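PDB 3G8R: probable spore coat polysaccharide biosynthesis protein E from Chromobacterium violaceum ATCC 12472, which is probably an N-acylneuraminate-9-phosphate synthase of the NeuB family, binding zinc through a TIM-barrel domain that precedes a SAF domain in this fragment of the protein. Local coordinates for residues P6-E11 against T220-H225; Q35-D40 against W248-A253; F41-Q46 against N90-I95. All blocks are in the same frame, centred on the assembly; numbering follows the deposited sequence.

Contact 1 of 3, residues P6-E11 against T220-H225; sequences PLFIFE and TVFEKH. With ZN (zinc ion), chain C.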
loop_
_atom_site.group_PDB
_atom_site.type_symbol
_atom_site.label_atom_id
_atom_site.label_comp_id
_atom_site.label_asym_id
_atom_site.label_seq_id
_atom_site.Cartn_x
_atom_site.Cartn_y
_atom_site.Cartn_z
ATOM N N PRO A 6 0.721 3.157 15.863
ATOM C CA PRO A 6 0.146 1.899 15.409
ATOM C C PRO A 6 -0.194 1.050 16.608
ATOM O O PRO A 6 0.538 1.073 17.592
ATOM C CB PRO A 6 1.284 1.243 14.622
ATOM C CG PRO A 6 2.119 2.307 14.216
ATOM C CD PRO A 6 2.054 3.369 15.293
ATOM N N LEU A 7 -1.296 0.323 16.548
ATOM C CA LEU A 7 -1.605 -0.562 17.635
ATOM C C LEU A 7 -1.607 -1.996 17.161
ATOM O O LEU A 7 -2.316 -2.358 16.200
ATOM C CB LEU A 7 -2.943 -0.189 18.254
ATOM C CG LEU A 7 -3.586 -1.211 19.202
ATOM C CD1 LEU A 7 -2.699 -1.629 20.279
ATOM C CD2 LEU A 7 -4.823 -0.629 19.815
ATOM N N PHE A 8 -0.828 -2.826 17.838
ATOM C CA PHE A 8 -0.841 -4.230 17.514
ATOM C C PHE A 8 -1.522 -5.022 18.596
ATOM O O PHE A 8 -1.285 -4.798 19.796
ATOM C CB PHE A 8 0.562 -4.755 17.342
ATOM C CG PHE A 8 1.251 -4.193 16.167
ATOM C CD1 PHE A 8 1.352 -4.928 15.003
ATOM C CD2 PHE A 8 1.767 -2.912 16.203
ATOM C CE1 PHE A 8 1.953 -4.409 13.906
ATOM C CE2 PHE A 8 2.384 -2.388 15.090
ATOM C CZ PHE A 8 2.466 -3.140 13.940
ATOM N N ILE A 9 -2.340 -5.980 18.163
ATOM C CA ILE A 9 -3.108 -6.810 19.065
ATOM C C ILE A 9 -2.793 -8.292 18.922
ATOM O O ILE A 9 -2.768 -8.854 17.818
ATOM C CB ILE A 9 -4.603 -6.594 18.884
ATOM C CG1 ILE A 9 -4.956 -5.116 19.016
ATOM C CG2 ILE A 9 -5.344 -7.369 19.932
ATOM C CD1 ILE A 9 -6.394 -4.811 18.644
ATOM N N PHE A 10 -2.578 -8.926 20.065
ATOM C CA PHE A 10 -2.208 -10.322 20.092
ATOM C C PHE A 10 -3.341 -11.139 20.616
ATOM O O PHE A 10 -3.660 -11.058 21.788
ATOM C CB PHE A 10 -0.998 -10.487 20.967
ATOM C CG PHE A 10 0.082 -9.540 20.627
ATOM C CD1 PHE A 10 0.707 -9.621 19.376
ATOM C CD2 PHE A 10 0.466 -8.550 21.535
ATOM C CE1 PHE A 10 1.696 -8.747 19.039
ATOM C CE2 PHE A 10 1.486 -7.655 21.212
ATOM C CZ PHE A 10 2.098 -7.746 19.960
ATOM N N GLU A 11 -3.939 -11.915 19.722
ATOM C CA GLU A 11 -5.095 -12.736 20.033
ATOM C C GLU A 11 -4.645 -14.041 20.639
ATOM O O GLU A 11 -3.934 -14.798 19.999
ATOM C CB GLU A 11 -5.868 -13.026 18.753
ATOM C CG GLU A 11 -6.914 -14.093 18.880
ATOM C CD GLU A 11 -8.221 -13.580 19.439
ATOM O OE1 GLU A 11 -8.286 -13.294 20.662
ATOM O OE2 GLU A 11 -9.189 -13.495 18.651
ATOM N N THR A 220 -4.064 0.887 10.792
ATOM C CA THR A 220 -3.426 1.524 11.959
ATOM C C THR A 220 -3.499 0.641 13.208
ATOM O O THR A 220 -2.980 0.972 14.275
ATOM C CB THR A 220 -4.148 2.830 12.180
ATOM O OG1 THR A 220 -3.526 3.806 11.355
ATOM C CG2 THR A 220 -4.143 3.308 13.661
ATOM N N VAL A 221 -4.177 -0.489 13.058
ATOM C CA VAL A 221 -4.445 -1.445 14.136
ATOM C C VAL A 221 -4.326 -2.788 13.485
ATOM O O VAL A 221 -4.800 -2.987 12.364
ATOM C CB VAL A 221 -5.852 -1.322 14.605
ATOM C CG1 VAL A 221 -6.139 -2.399 15.572
ATOM C CG2 VAL A 221 -6.088 0.065 15.200
ATOM N N PHE A 222 -3.678 -3.708 14.174
ATOM C CA PHE A 222 -3.290 -4.949 13.541
ATOM C C PHE A 222 -3.462 -6.046 14.524
ATOM O O PHE A 222 -2.966 -5.954 15.627
ATOM C CB PHE A 222 -1.834 -4.847 13.096
ATOM C CG PHE A 222 -1.590 -3.747 12.086
ATOM C CD1 PHE A 222 -1.862 -3.951 10.732
ATOM C CD2 PHE A 222 -1.121 -2.497 12.491
ATOM C CE1 PHE A 222 -1.666 -2.924 9.794
ATOM C CE2 PHE A 222 -0.912 -1.473 11.580
ATOM C CZ PHE A 222 -1.185 -1.676 10.227
ATOM N N GLU A 223 -4.177 -7.091 14.138
ATOM C CA GLU A 223 -4.448 -8.206 15.043
ATOM C C GLU A 223 -3.957 -9.463 14.404
ATOM O O GLU A 223 -4.219 -9.687 13.224
ATOM C CB GLU A 223 -5.934 -8.329 15.279
ATOM C CG GLU A 223 -6.373 -9.304 16.327
ATOM C CD GLU A 223 -7.892 -9.420 16.366
ATOM O OE1 GLU A 223 -8.404 -10.453 16.854
ATOM O OE2 GLU A 223 -8.583 -8.484 15.883
ATOM N N LYS A 224 -3.243 -10.262 15.195
ATOM C CA LYS A 224 -2.740 -11.551 14.777
ATOM C C LYS A 224 -2.876 -12.545 15.919
ATOM O O LYS A 224 -2.668 -12.179 17.080
ATOM C CB LYS A 224 -1.281 -11.414 14.399
ATOM C CG LYS A 224 -0.555 -12.717 14.165
ATOM C CD LYS A 224 -0.454 -13.065 12.679
ATOM C CE LYS A 224 0.690 -12.296 11.998
ATOM N NZ LYS A 224 0.956 -12.821 10.641
ATOM N N HIS A 225 -3.250 -13.792 15.594
ATOM C CA HIS A 225 -3.325 -14.861 16.596
ATOM C C HIS A 225 -1.933 -15.257 17.004
ATOM O O HIS A 225 -1.035 -15.281 16.167
ATOM C CB HIS A 225 -4.010 -16.093 16.027
ATOM C CG HIS A 225 -5.498 -15.994 15.982
ATOM N ND1 HIS A 225 -6.320 -16.899 16.612
ATOM C CD2 HIS A 225 -6.312 -15.100 15.379
ATOM C CE1 HIS A 225 -7.580 -16.557 16.417
ATOM N NE2 HIS A 225 -7.605 -15.471 15.663
HETATM ZN ZN ZN C . -9.720 -14.634 14.818
#

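Contact 2 of 3, residues Q35-D40 against W248-A253; sequences QGFDFD and WLAAAA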
loop_
_atom_site.group_PDB
_atom_site.type_symbol
_atom_site.label_atom_id
_atom_site.label_comp_id
_atom_site.label_asym_id
_atom_site.label_seq_id
_atom_site.Cartn_x
_atom_site.Cartn_y
_atom_site.Cartn_z
ATOM N N GLN A 35 10.438 -6.340 22.230
ATOM C CA GLN A 35 11.555 -5.556 22.755
ATOM C C GLN A 35 12.021 -4.607 21.674
ATOM O O GLN A 35 12.372 -5.047 20.581
ATOM C CB GLN A 35 12.678 -6.487 23.247
ATOM C CG GLN A 35 14.122 -5.949 23.216
ATOM C CD GLN A 35 14.662 -5.488 24.573
ATOM O OE1 GLN A 35 15.877 -5.343 24.753
ATOM N NE2 GLN A 35 13.762 -5.246 25.526
ATOM N N GLY A 36 11.948 -3.312 21.953
ATOM C CA GLY A 36 12.580 -2.313 21.092
ATOM C C GLY A 36 11.695 -1.548 20.123
ATOM O O GLY A 36 12.142 -0.534 19.570
ATOM N N PHE A 37 10.455 -2.021 19.917
ATOM C CA PHE A 37 9.487 -1.371 18.994
ATOM C C PHE A 37 8.632 -0.375 19.710
ATOM O O PHE A 37 8.255 -0.557 20.878
ATOM C CB PHE A 37 8.549 -2.352 18.290
ATOM C CG PHE A 37 9.253 -3.361 17.467
ATOM C CD1 PHE A 37 9.548 -4.624 18.004
ATOM C CD2 PHE A 37 9.659 -3.065 16.170
ATOM C CE1 PHE A 37 10.236 -5.580 17.253
ATOM C CE2 PHE A 37 10.343 -4.023 15.387
ATOM C CZ PHE A 37 10.628 -5.279 15.929
ATOM N N ASP A 38 8.311 0.677 18.980
ATOM C CA ASP A 38 7.701 1.824 19.579
ATOM C C ASP A 38 6.293 1.962 19.042
ATOM O O ASP A 38 5.973 2.874 18.285
ATOM C CB ASP A 38 8.533 3.060 19.290
ATOM C CG ASP A 38 8.055 4.254 20.060
ATOM O OD1 ASP A 38 8.408 5.375 19.659
ATOM O OD2 ASP A 38 7.318 4.070 21.054
ATOM N N PHE A 39 5.469 1.010 19.443
ATOM C CA PHE A 39 4.085 0.941 19.036
ATOM C C PHE A 39 3.273 0.784 20.293
ATOM O O PHE A 39 3.816 0.647 21.384
ATOM C CB PHE A 39 3.835 -0.318 18.225
ATOM C CG PHE A 39 4.761 -0.519 17.076
ATOM C CD1 PHE A 39 5.015 0.503 16.172
ATOM C CD2 PHE A 39 5.309 -1.787 16.845
ATOM C CE1 PHE A 39 5.856 0.283 15.076
ATOM C CE2 PHE A 39 6.129 -2.028 15.747
ATOM C CZ PHE A 39 6.423 -0.993 14.868
ATOM N N ASP A 40 1.963 0.758 20.122
ATOM C CA ASP A 40 1.070 0.312 21.182
ATOM C C ASP A 40 0.792 -1.145 20.990
ATOM O O ASP A 40 0.861 -1.656 19.890
ATOM C CB ASP A 40 -0.251 1.066 21.142
ATOM C CG ASP A 40 -0.098 2.474 21.564
ATOM O OD1 ASP A 40 0.947 2.765 22.194
ATOM O OD2 ASP A 40 -1.010 3.277 21.254
ATOM N N TRP A 248 7.185 -10.247 12.520
ATOM C CA TRP A 248 5.994 -9.531 12.158
ATOM C C TRP A 248 6.123 -8.032 12.419
ATOM O O TRP A 248 5.761 -7.210 11.574
ATOM C CB TRP A 248 4.803 -10.095 12.945
ATOM C CG TRP A 248 3.490 -9.631 12.445
ATOM C CD1 TRP A 248 3.053 -9.679 11.165
ATOM C CD2 TRP A 248 2.431 -9.059 13.210
ATOM N NE1 TRP A 248 1.782 -9.154 11.070
ATOM C CE2 TRP A 248 1.378 -8.761 12.313
ATOM C CE3 TRP A 248 2.253 -8.791 14.576
ATOM C CZ2 TRP A 248 0.156 -8.187 12.730
ATOM C CZ3 TRP A 248 1.041 -8.222 14.992
ATOM C CH2 TRP A 248 0.004 -7.917 14.056
ATOM N N LEU A 249 6.653 -7.666 13.583
ATOM C CA LEU A 249 6.804 -6.252 13.942
ATOM C C LEU A 249 8.001 -5.617 13.262
ATOM O O LEU A 249 8.040 -4.384 13.045
ATOM C CB LEU A 249 7.001 -6.120 15.444
ATOM C CG LEU A 249 5.898 -6.726 16.292
ATOM C CD1 LEU A 249 6.250 -6.550 17.728
ATOM C CD2 LEU A 249 4.560 -6.067 15.957
ATOM N N ALA A 250 8.998 -6.444 12.961
ATOM C CA ALA A 250 10.180 -5.955 12.278
ATOM C C ALA A 250 9.810 -5.523 10.866
ATOM O O ALA A 250 10.407 -4.589 10.286
ATOM C CB ALA A 250 11.216 -7.032 12.221
ATOM N N ALA A 251 8.823 -6.228 10.320
ATOM C CA ALA A 251 8.392 -6.023 8.978
ATOM C C ALA A 251 7.632 -4.716 8.945
ATOM O O ALA A 251 7.825 -3.897 8.047
ATOM C CB ALA A 251 7.518 -7.142 8.581
ATOM N N ALA A 252 6.768 -4.503 9.932
ATOM C CA ALA A 252 5.986 -3.295 9.943
ATOM C C ALA A 252 6.976 -2.146 10.138
ATOM O O ALA A 252 6.937 -1.156 9.401
ATOM C CB ALA A 252 4.912 -3.356 11.028
ATOM N N ALA A 253 7.907 -2.327 11.078
ATOM C CA ALA A 253 8.955 -1.369 11.367
ATOM C C ALA A 253 9.656 -0.897 10.110
ATOM O O ALA A 253 9.821 0.320 9.881
ATOM C CB ALA A 253 9.957 -1.999 12.275
#

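Contact 3 of 3, residues F41-Q46 against N90-I95; sequences FGFKLQ and NGFKAI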
loop_
_atom_site.group_PDB
_atom_site.type_symbol
_atom_site.label_atom_id
_atom_site.label_comp_id
_atom_site.label_asym_id
_atom_site.label_seq_id
_atom_site.Cartn_x
_atom_site.Cartn_y
_atom_site.Cartn_z
ATOM N N PHE A 41 0.434 -1.797 22.074
ATOM C CA PHE A 41 0.239 -3.206 22.060
ATOM C C PHE A 41 -0.957 -3.505 22.950
ATOM O O PHE A 41 -1.107 -2.916 24.022
ATOM C CB PHE A 41 1.489 -3.927 22.616
ATOM C CG PHE A 41 2.722 -3.787 21.769
ATOM C CD1 PHE A 41 2.802 -4.402 20.523
ATOM C CD2 PHE A 41 3.820 -3.079 22.237
ATOM C CE1 PHE A 41 3.948 -4.302 19.757
ATOM C CE2 PHE A 41 4.958 -2.963 21.468
ATOM C CZ PHE A 41 5.025 -3.572 20.229
ATOM N N GLY A 42 -1.780 -4.441 22.481
ATOM C CA GLY A 42 -2.894 -4.999 23.233
ATOM C C GLY A 42 -2.902 -6.511 23.125
ATOM O O GLY A 42 -2.479 -7.070 22.128
ATOM N N PHE A 43 -3.367 -7.159 24.182
ATOM C CA PHE A 43 -3.538 -8.595 24.222
ATOM C C PHE A 43 -5.019 -8.930 24.294
ATOM O O PHE A 43 -5.783 -8.268 24.981
ATOM C CB PHE A 43 -2.789 -9.171 25.431
ATOM C CG PHE A 43 -1.873 -10.311 25.070
ATOM C CD1 PHE A 43 -0.510 -10.096 24.892
ATOM C CD2 PHE A 43 -2.381 -11.584 24.825
ATOM C CE1 PHE A 43 0.318 -11.134 24.515
ATOM C CE2 PHE A 43 -1.538 -12.632 24.471
ATOM C CZ PHE A 43 -0.199 -12.412 24.321
ATOM N N LYS A 44 -5.436 -9.959 23.572
ATOM C CA LYS A 44 -6.867 -10.252 23.450
ATOM C C LYS A 44 -7.297 -11.651 23.928
ATOM O O LYS A 44 -6.653 -12.668 23.598
ATOM C CB LYS A 44 -7.334 -10.026 22.031
ATOM C CG LYS A 44 -8.744 -9.526 21.994
ATOM C CD LYS A 44 -9.387 -9.675 20.631
ATOM C CE LYS A 44 -9.668 -11.134 20.314
ATOM N NZ LYS A 44 -10.861 -11.337 19.394
ATOM N N LEU A 45 -8.393 -11.666 24.698
ATOM C CA LEU A 45 -9.120 -12.868 25.116
ATOM C C LEU A 45 -10.451 -13.016 24.421
ATOM O O LEU A 45 -10.941 -12.090 23.787
ATOM C CB LEU A 45 -9.413 -12.753 26.591
ATOM C CG LEU A 45 -8.345 -13.320 27.508
ATOM C CD1 LEU A 45 -7.161 -13.835 26.720
ATOM C CD2 LEU A 45 -7.957 -12.205 28.438
ATOM N N GLN A 46 -11.059 -14.185 24.561
ATOM C CA GLN A 46 -12.399 -14.438 24.012
ATOM C C GLN A 46 -13.314 -14.864 25.132
ATOM O O GLN A 46 -13.028 -15.821 25.821
ATOM C CB GLN A 46 -12.324 -15.548 22.988
ATOM C CG GLN A 46 -11.796 -15.065 21.666
ATOM C CD GLN A 46 -11.820 -16.123 20.597
ATOM O OE1 GLN A 46 -12.392 -17.190 20.776
ATOM N NE2 GLN A 46 -11.186 -15.835 19.471
ATOM N N ASN A 90 2.328 -6.474 32.155
ATOM C CA ASN A 90 3.381 -6.340 31.146
ATOM C C ASN A 90 3.217 -5.084 30.280
ATOM O O ASN A 90 4.078 -4.753 29.463
ATOM C CB ASN A 90 3.444 -7.583 30.251
ATOM C CG ASN A 90 3.815 -8.848 31.013
ATOM O OD1 ASN A 90 4.933 -9.334 30.909
ATOM N ND2 ASN A 90 2.869 -9.396 31.757
ATOM N N GLY A 91 2.105 -4.381 30.441
ATOM C CA GLY A 91 1.936 -3.126 29.733
ATOM C C GLY A 91 1.101 -3.300 28.490
ATOM O O GLY A 91 1.200 -2.510 27.546
ATOM N N PHE A 92 0.255 -4.311 28.484
ATOM C CA PHE A 92 -0.619 -4.488 27.351
ATOM C C PHE A 92 -1.944 -3.866 27.633
ATOM O O PHE A 92 -2.476 -4.036 28.720
ATOM C CB PHE A 92 -0.816 -5.967 27.079
ATOM C CG PHE A 92 0.409 -6.643 26.549
ATOM C CD1 PHE A 92 0.910 -6.305 25.298
ATOM C CD2 PHE A 92 1.053 -7.620 27.289
ATOM C CE1 PHE A 92 2.022 -6.931 24.791
ATOM C CE2 PHE A 92 2.183 -8.253 26.788
ATOM C CZ PHE A 92 2.676 -7.910 25.551
ATOM N N LYS A 93 -2.481 -3.131 26.681
ATOM C CA LYS A 93 -3.926 -2.925 26.657
ATOM C C LYS A 93 -4.645 -4.296 26.758
ATOM O O LYS A 93 -4.358 -5.209 25.981
ATOM C CB LYS A 93 -4.360 -2.188 25.376
ATOM C CG LYS A 93 -4.768 -0.733 25.586
ATOM C CD LYS A 93 -4.200 0.196 24.512
ATOM C CE LYS A 93 -2.903 0.916 24.985
ATOM N NZ LYS A 93 -2.555 2.157 24.172
ATOM N N ALA A 94 -5.528 -4.437 27.752
ATOM C CA ALA A 94 -6.382 -5.599 27.891
ATOM C C ALA A 94 -7.559 -5.441 26.955
ATOM O O ALA A 94 -8.371 -4.523 27.095
ATOM C CB ALA A 94 -6.868 -5.696 29.287
ATOM N N ILE A 95 -7.657 -6.343 25.996
ATOM C CA ILE A 95 -8.698 -6.285 25.001
ATOM C C ILE A 95 -9.433 -7.606 25.007
ATOM O O ILE A 95 -8.807 -8.646 25.184
ATOM C CB ILE A 95 -8.080 -6.094 23.657
ATOM C CG1 ILE A 95 -7.475 -4.709 23.596
ATOM C CG2 ILE A 95 -9.109 -6.242 22.600
ATOM C CD1 ILE A 95 -6.417 -4.580 22.545
#

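Contact 1 of 3, residues P6-E11 against T220-H225
Glu11 OE2 is gripped by Lys44 NZ in a salt bridge and by Gln46 NE2 in a hydrogen bond, and lies 3.6 Å from Glu223 OE1. The two carboxylate planes are turned 77° to each other. Lys44 also forms a long, weak ion pair with Glu223 OE1, and the second oxygen, Glu223 OE2, makes a salt bridge to Lys116. With CG anti to its backbone N (chi1 168°) and a bend at the next bond, the Glu11 chain lays its CG over the centre of the His225 ring, 3.5 Å from the ring centroid, in a CH-pi contact almost on the ring normal. That ring binds the zinc ion through His225 NE2 at 2.4 Å; His202 is the other metal-site residue.

Strands 7-11 and 221-225, the first and the last of a TIM barrel, run parallel and close it with five backbone hydrogen bonds. Ile9 N donates to Phe222 O at 2.6 Å, while Phe222 N and Lys224 N donate to Leu7 O and Ile9 O, respectively. Further toward the N-terminal ends of the strands, on the same face as the acids, Ile9 CD1 touches Val221 CG1 at 3.9 Å. On the outer face the Phe8 and Phe222 rings lie side by side, near parallel at 26° but slid apart, with Phe8 CD1 3.7 Å from Phe222 CB. Helices 242-259 and 209-216 pack over this face, where Trp248 meets Phe8 edge-to-face and makes a cation-pi contact with Lys224, whose NZ is salt-bridged to Glu203. The seam thus passes from apolar packing to a charged, metal-binding end, at the C-terminal ends of the strands, where TIM barrels carry their active sites.

Contact 2 of 3, residues Q35-D40 against W248-A253
Phe37 lays one face of its ring on Leu249 CB, 3.7 Å from the ring centroid and 9° off the normal, in a CH-pi contact that forms the tight part of this packing. The torsion that sets CG beside the backbone N (chi1 -60°) sends the ring across the helix: Phe37 CE2 comes within 3.3 Å of Leu249 O, a carbonyl already bonded to Ala253 N one turn on, and the same CE2, at the ring edge, lies 3.7 Å from Ala253 CB. Ala250 CB touches the ring more distantly, 4.1 Å from CZ of Phe37.

Phe39 is looser. It presents an edge to the same turn, Phe39 CE2 being 4.2 Å from Leu249 CB, the two side chains passing in opposite directions. No hydrogen bond joins the two segments, and the solvent side begins at once, with Gln35, Gly36 and Asp38 exposed. Gln35 O is nevertheless bonded to Arg246 of the helix, one turn before Leu249.

The loop connects helix 21-33 to strand 40-47, so its two phenylalanines lean on helix 242-259 at the N-terminal end of the barrel strands, while Leu249 and Ala252 reach inward to Phe8 of strand 7-11.

Contact 3 of 3, residues F41-Q46 against N90-I95
Phe43 is bonded through both its backbone N and its O to the neighbouring strand, as parallel strands of a TIM barrel are; strands 40-47 and 93-98 are joined by a beta-alpha-beta crossover through helix 77-89. Phe43 N donates to Lys93 O at 2.8 Å, and Phe43 O accepts from Ile95 N at 2.9 Å. Lys93 N uses a lone pair of Phe41 O in the carbonyl plane, and Leu45 N closes the ladder on Ile95 O at 3.1 Å. The peptide groups of the intervening residues point to the other neighbour: Gly42 and Lys44 bond to strand 7-11 and, for Lys44, also to Met12, whereas Ala94 N is taken by the side chain of Glu113. Lys44 NZ, inside the barrel, is hydrogen-bonded to Thr97 OG1.

On the outer face of the barrel, toward the helices, Phe43 and Phe92 pair edge-to-face, their planes at 70° and their centroids 5.0 Å apart, with Phe43 CD1 over the centre of the Phe92 ring. Phe41 CB reaches the edge of that ring, 3.6 Å from Phe92 CD1. Gly91, with positive phi, ends helix 77-89 in a Schellman motif and turns the chain into Phe92. On the interior face Lys44 CG packs against Ile95 CG2, while the other branch of Ile95 extends over the side-chainless Gly42, Ile95 CD1 lying 3.6 Å from Gly42 CA.

Overall arrangement
All three contacts belong to the TIM-barrel domain. Contacts 1 and 3, centres about 10 Å apart, share the eight-stranded parallel sheet: one pairs 221-225 with 7-11, the other 40-47 with 93-98, and bonds between 7-11 and 40-47, such as Gly42 N with Phe8 O, link them into a run of four strands. Contact 2, about 11 Å from the centre of contact 1 and 16 Å from that of contact 3, adds the outer helix layer. Along the chain contact 3 is nested inside the loops closed by the other two, whose segments alternate. The first strands thus meet the last barrel strand and helix 242-259 that follows it; contacts 1 and 3 adjoin the zinc, contact 2 lies away from it.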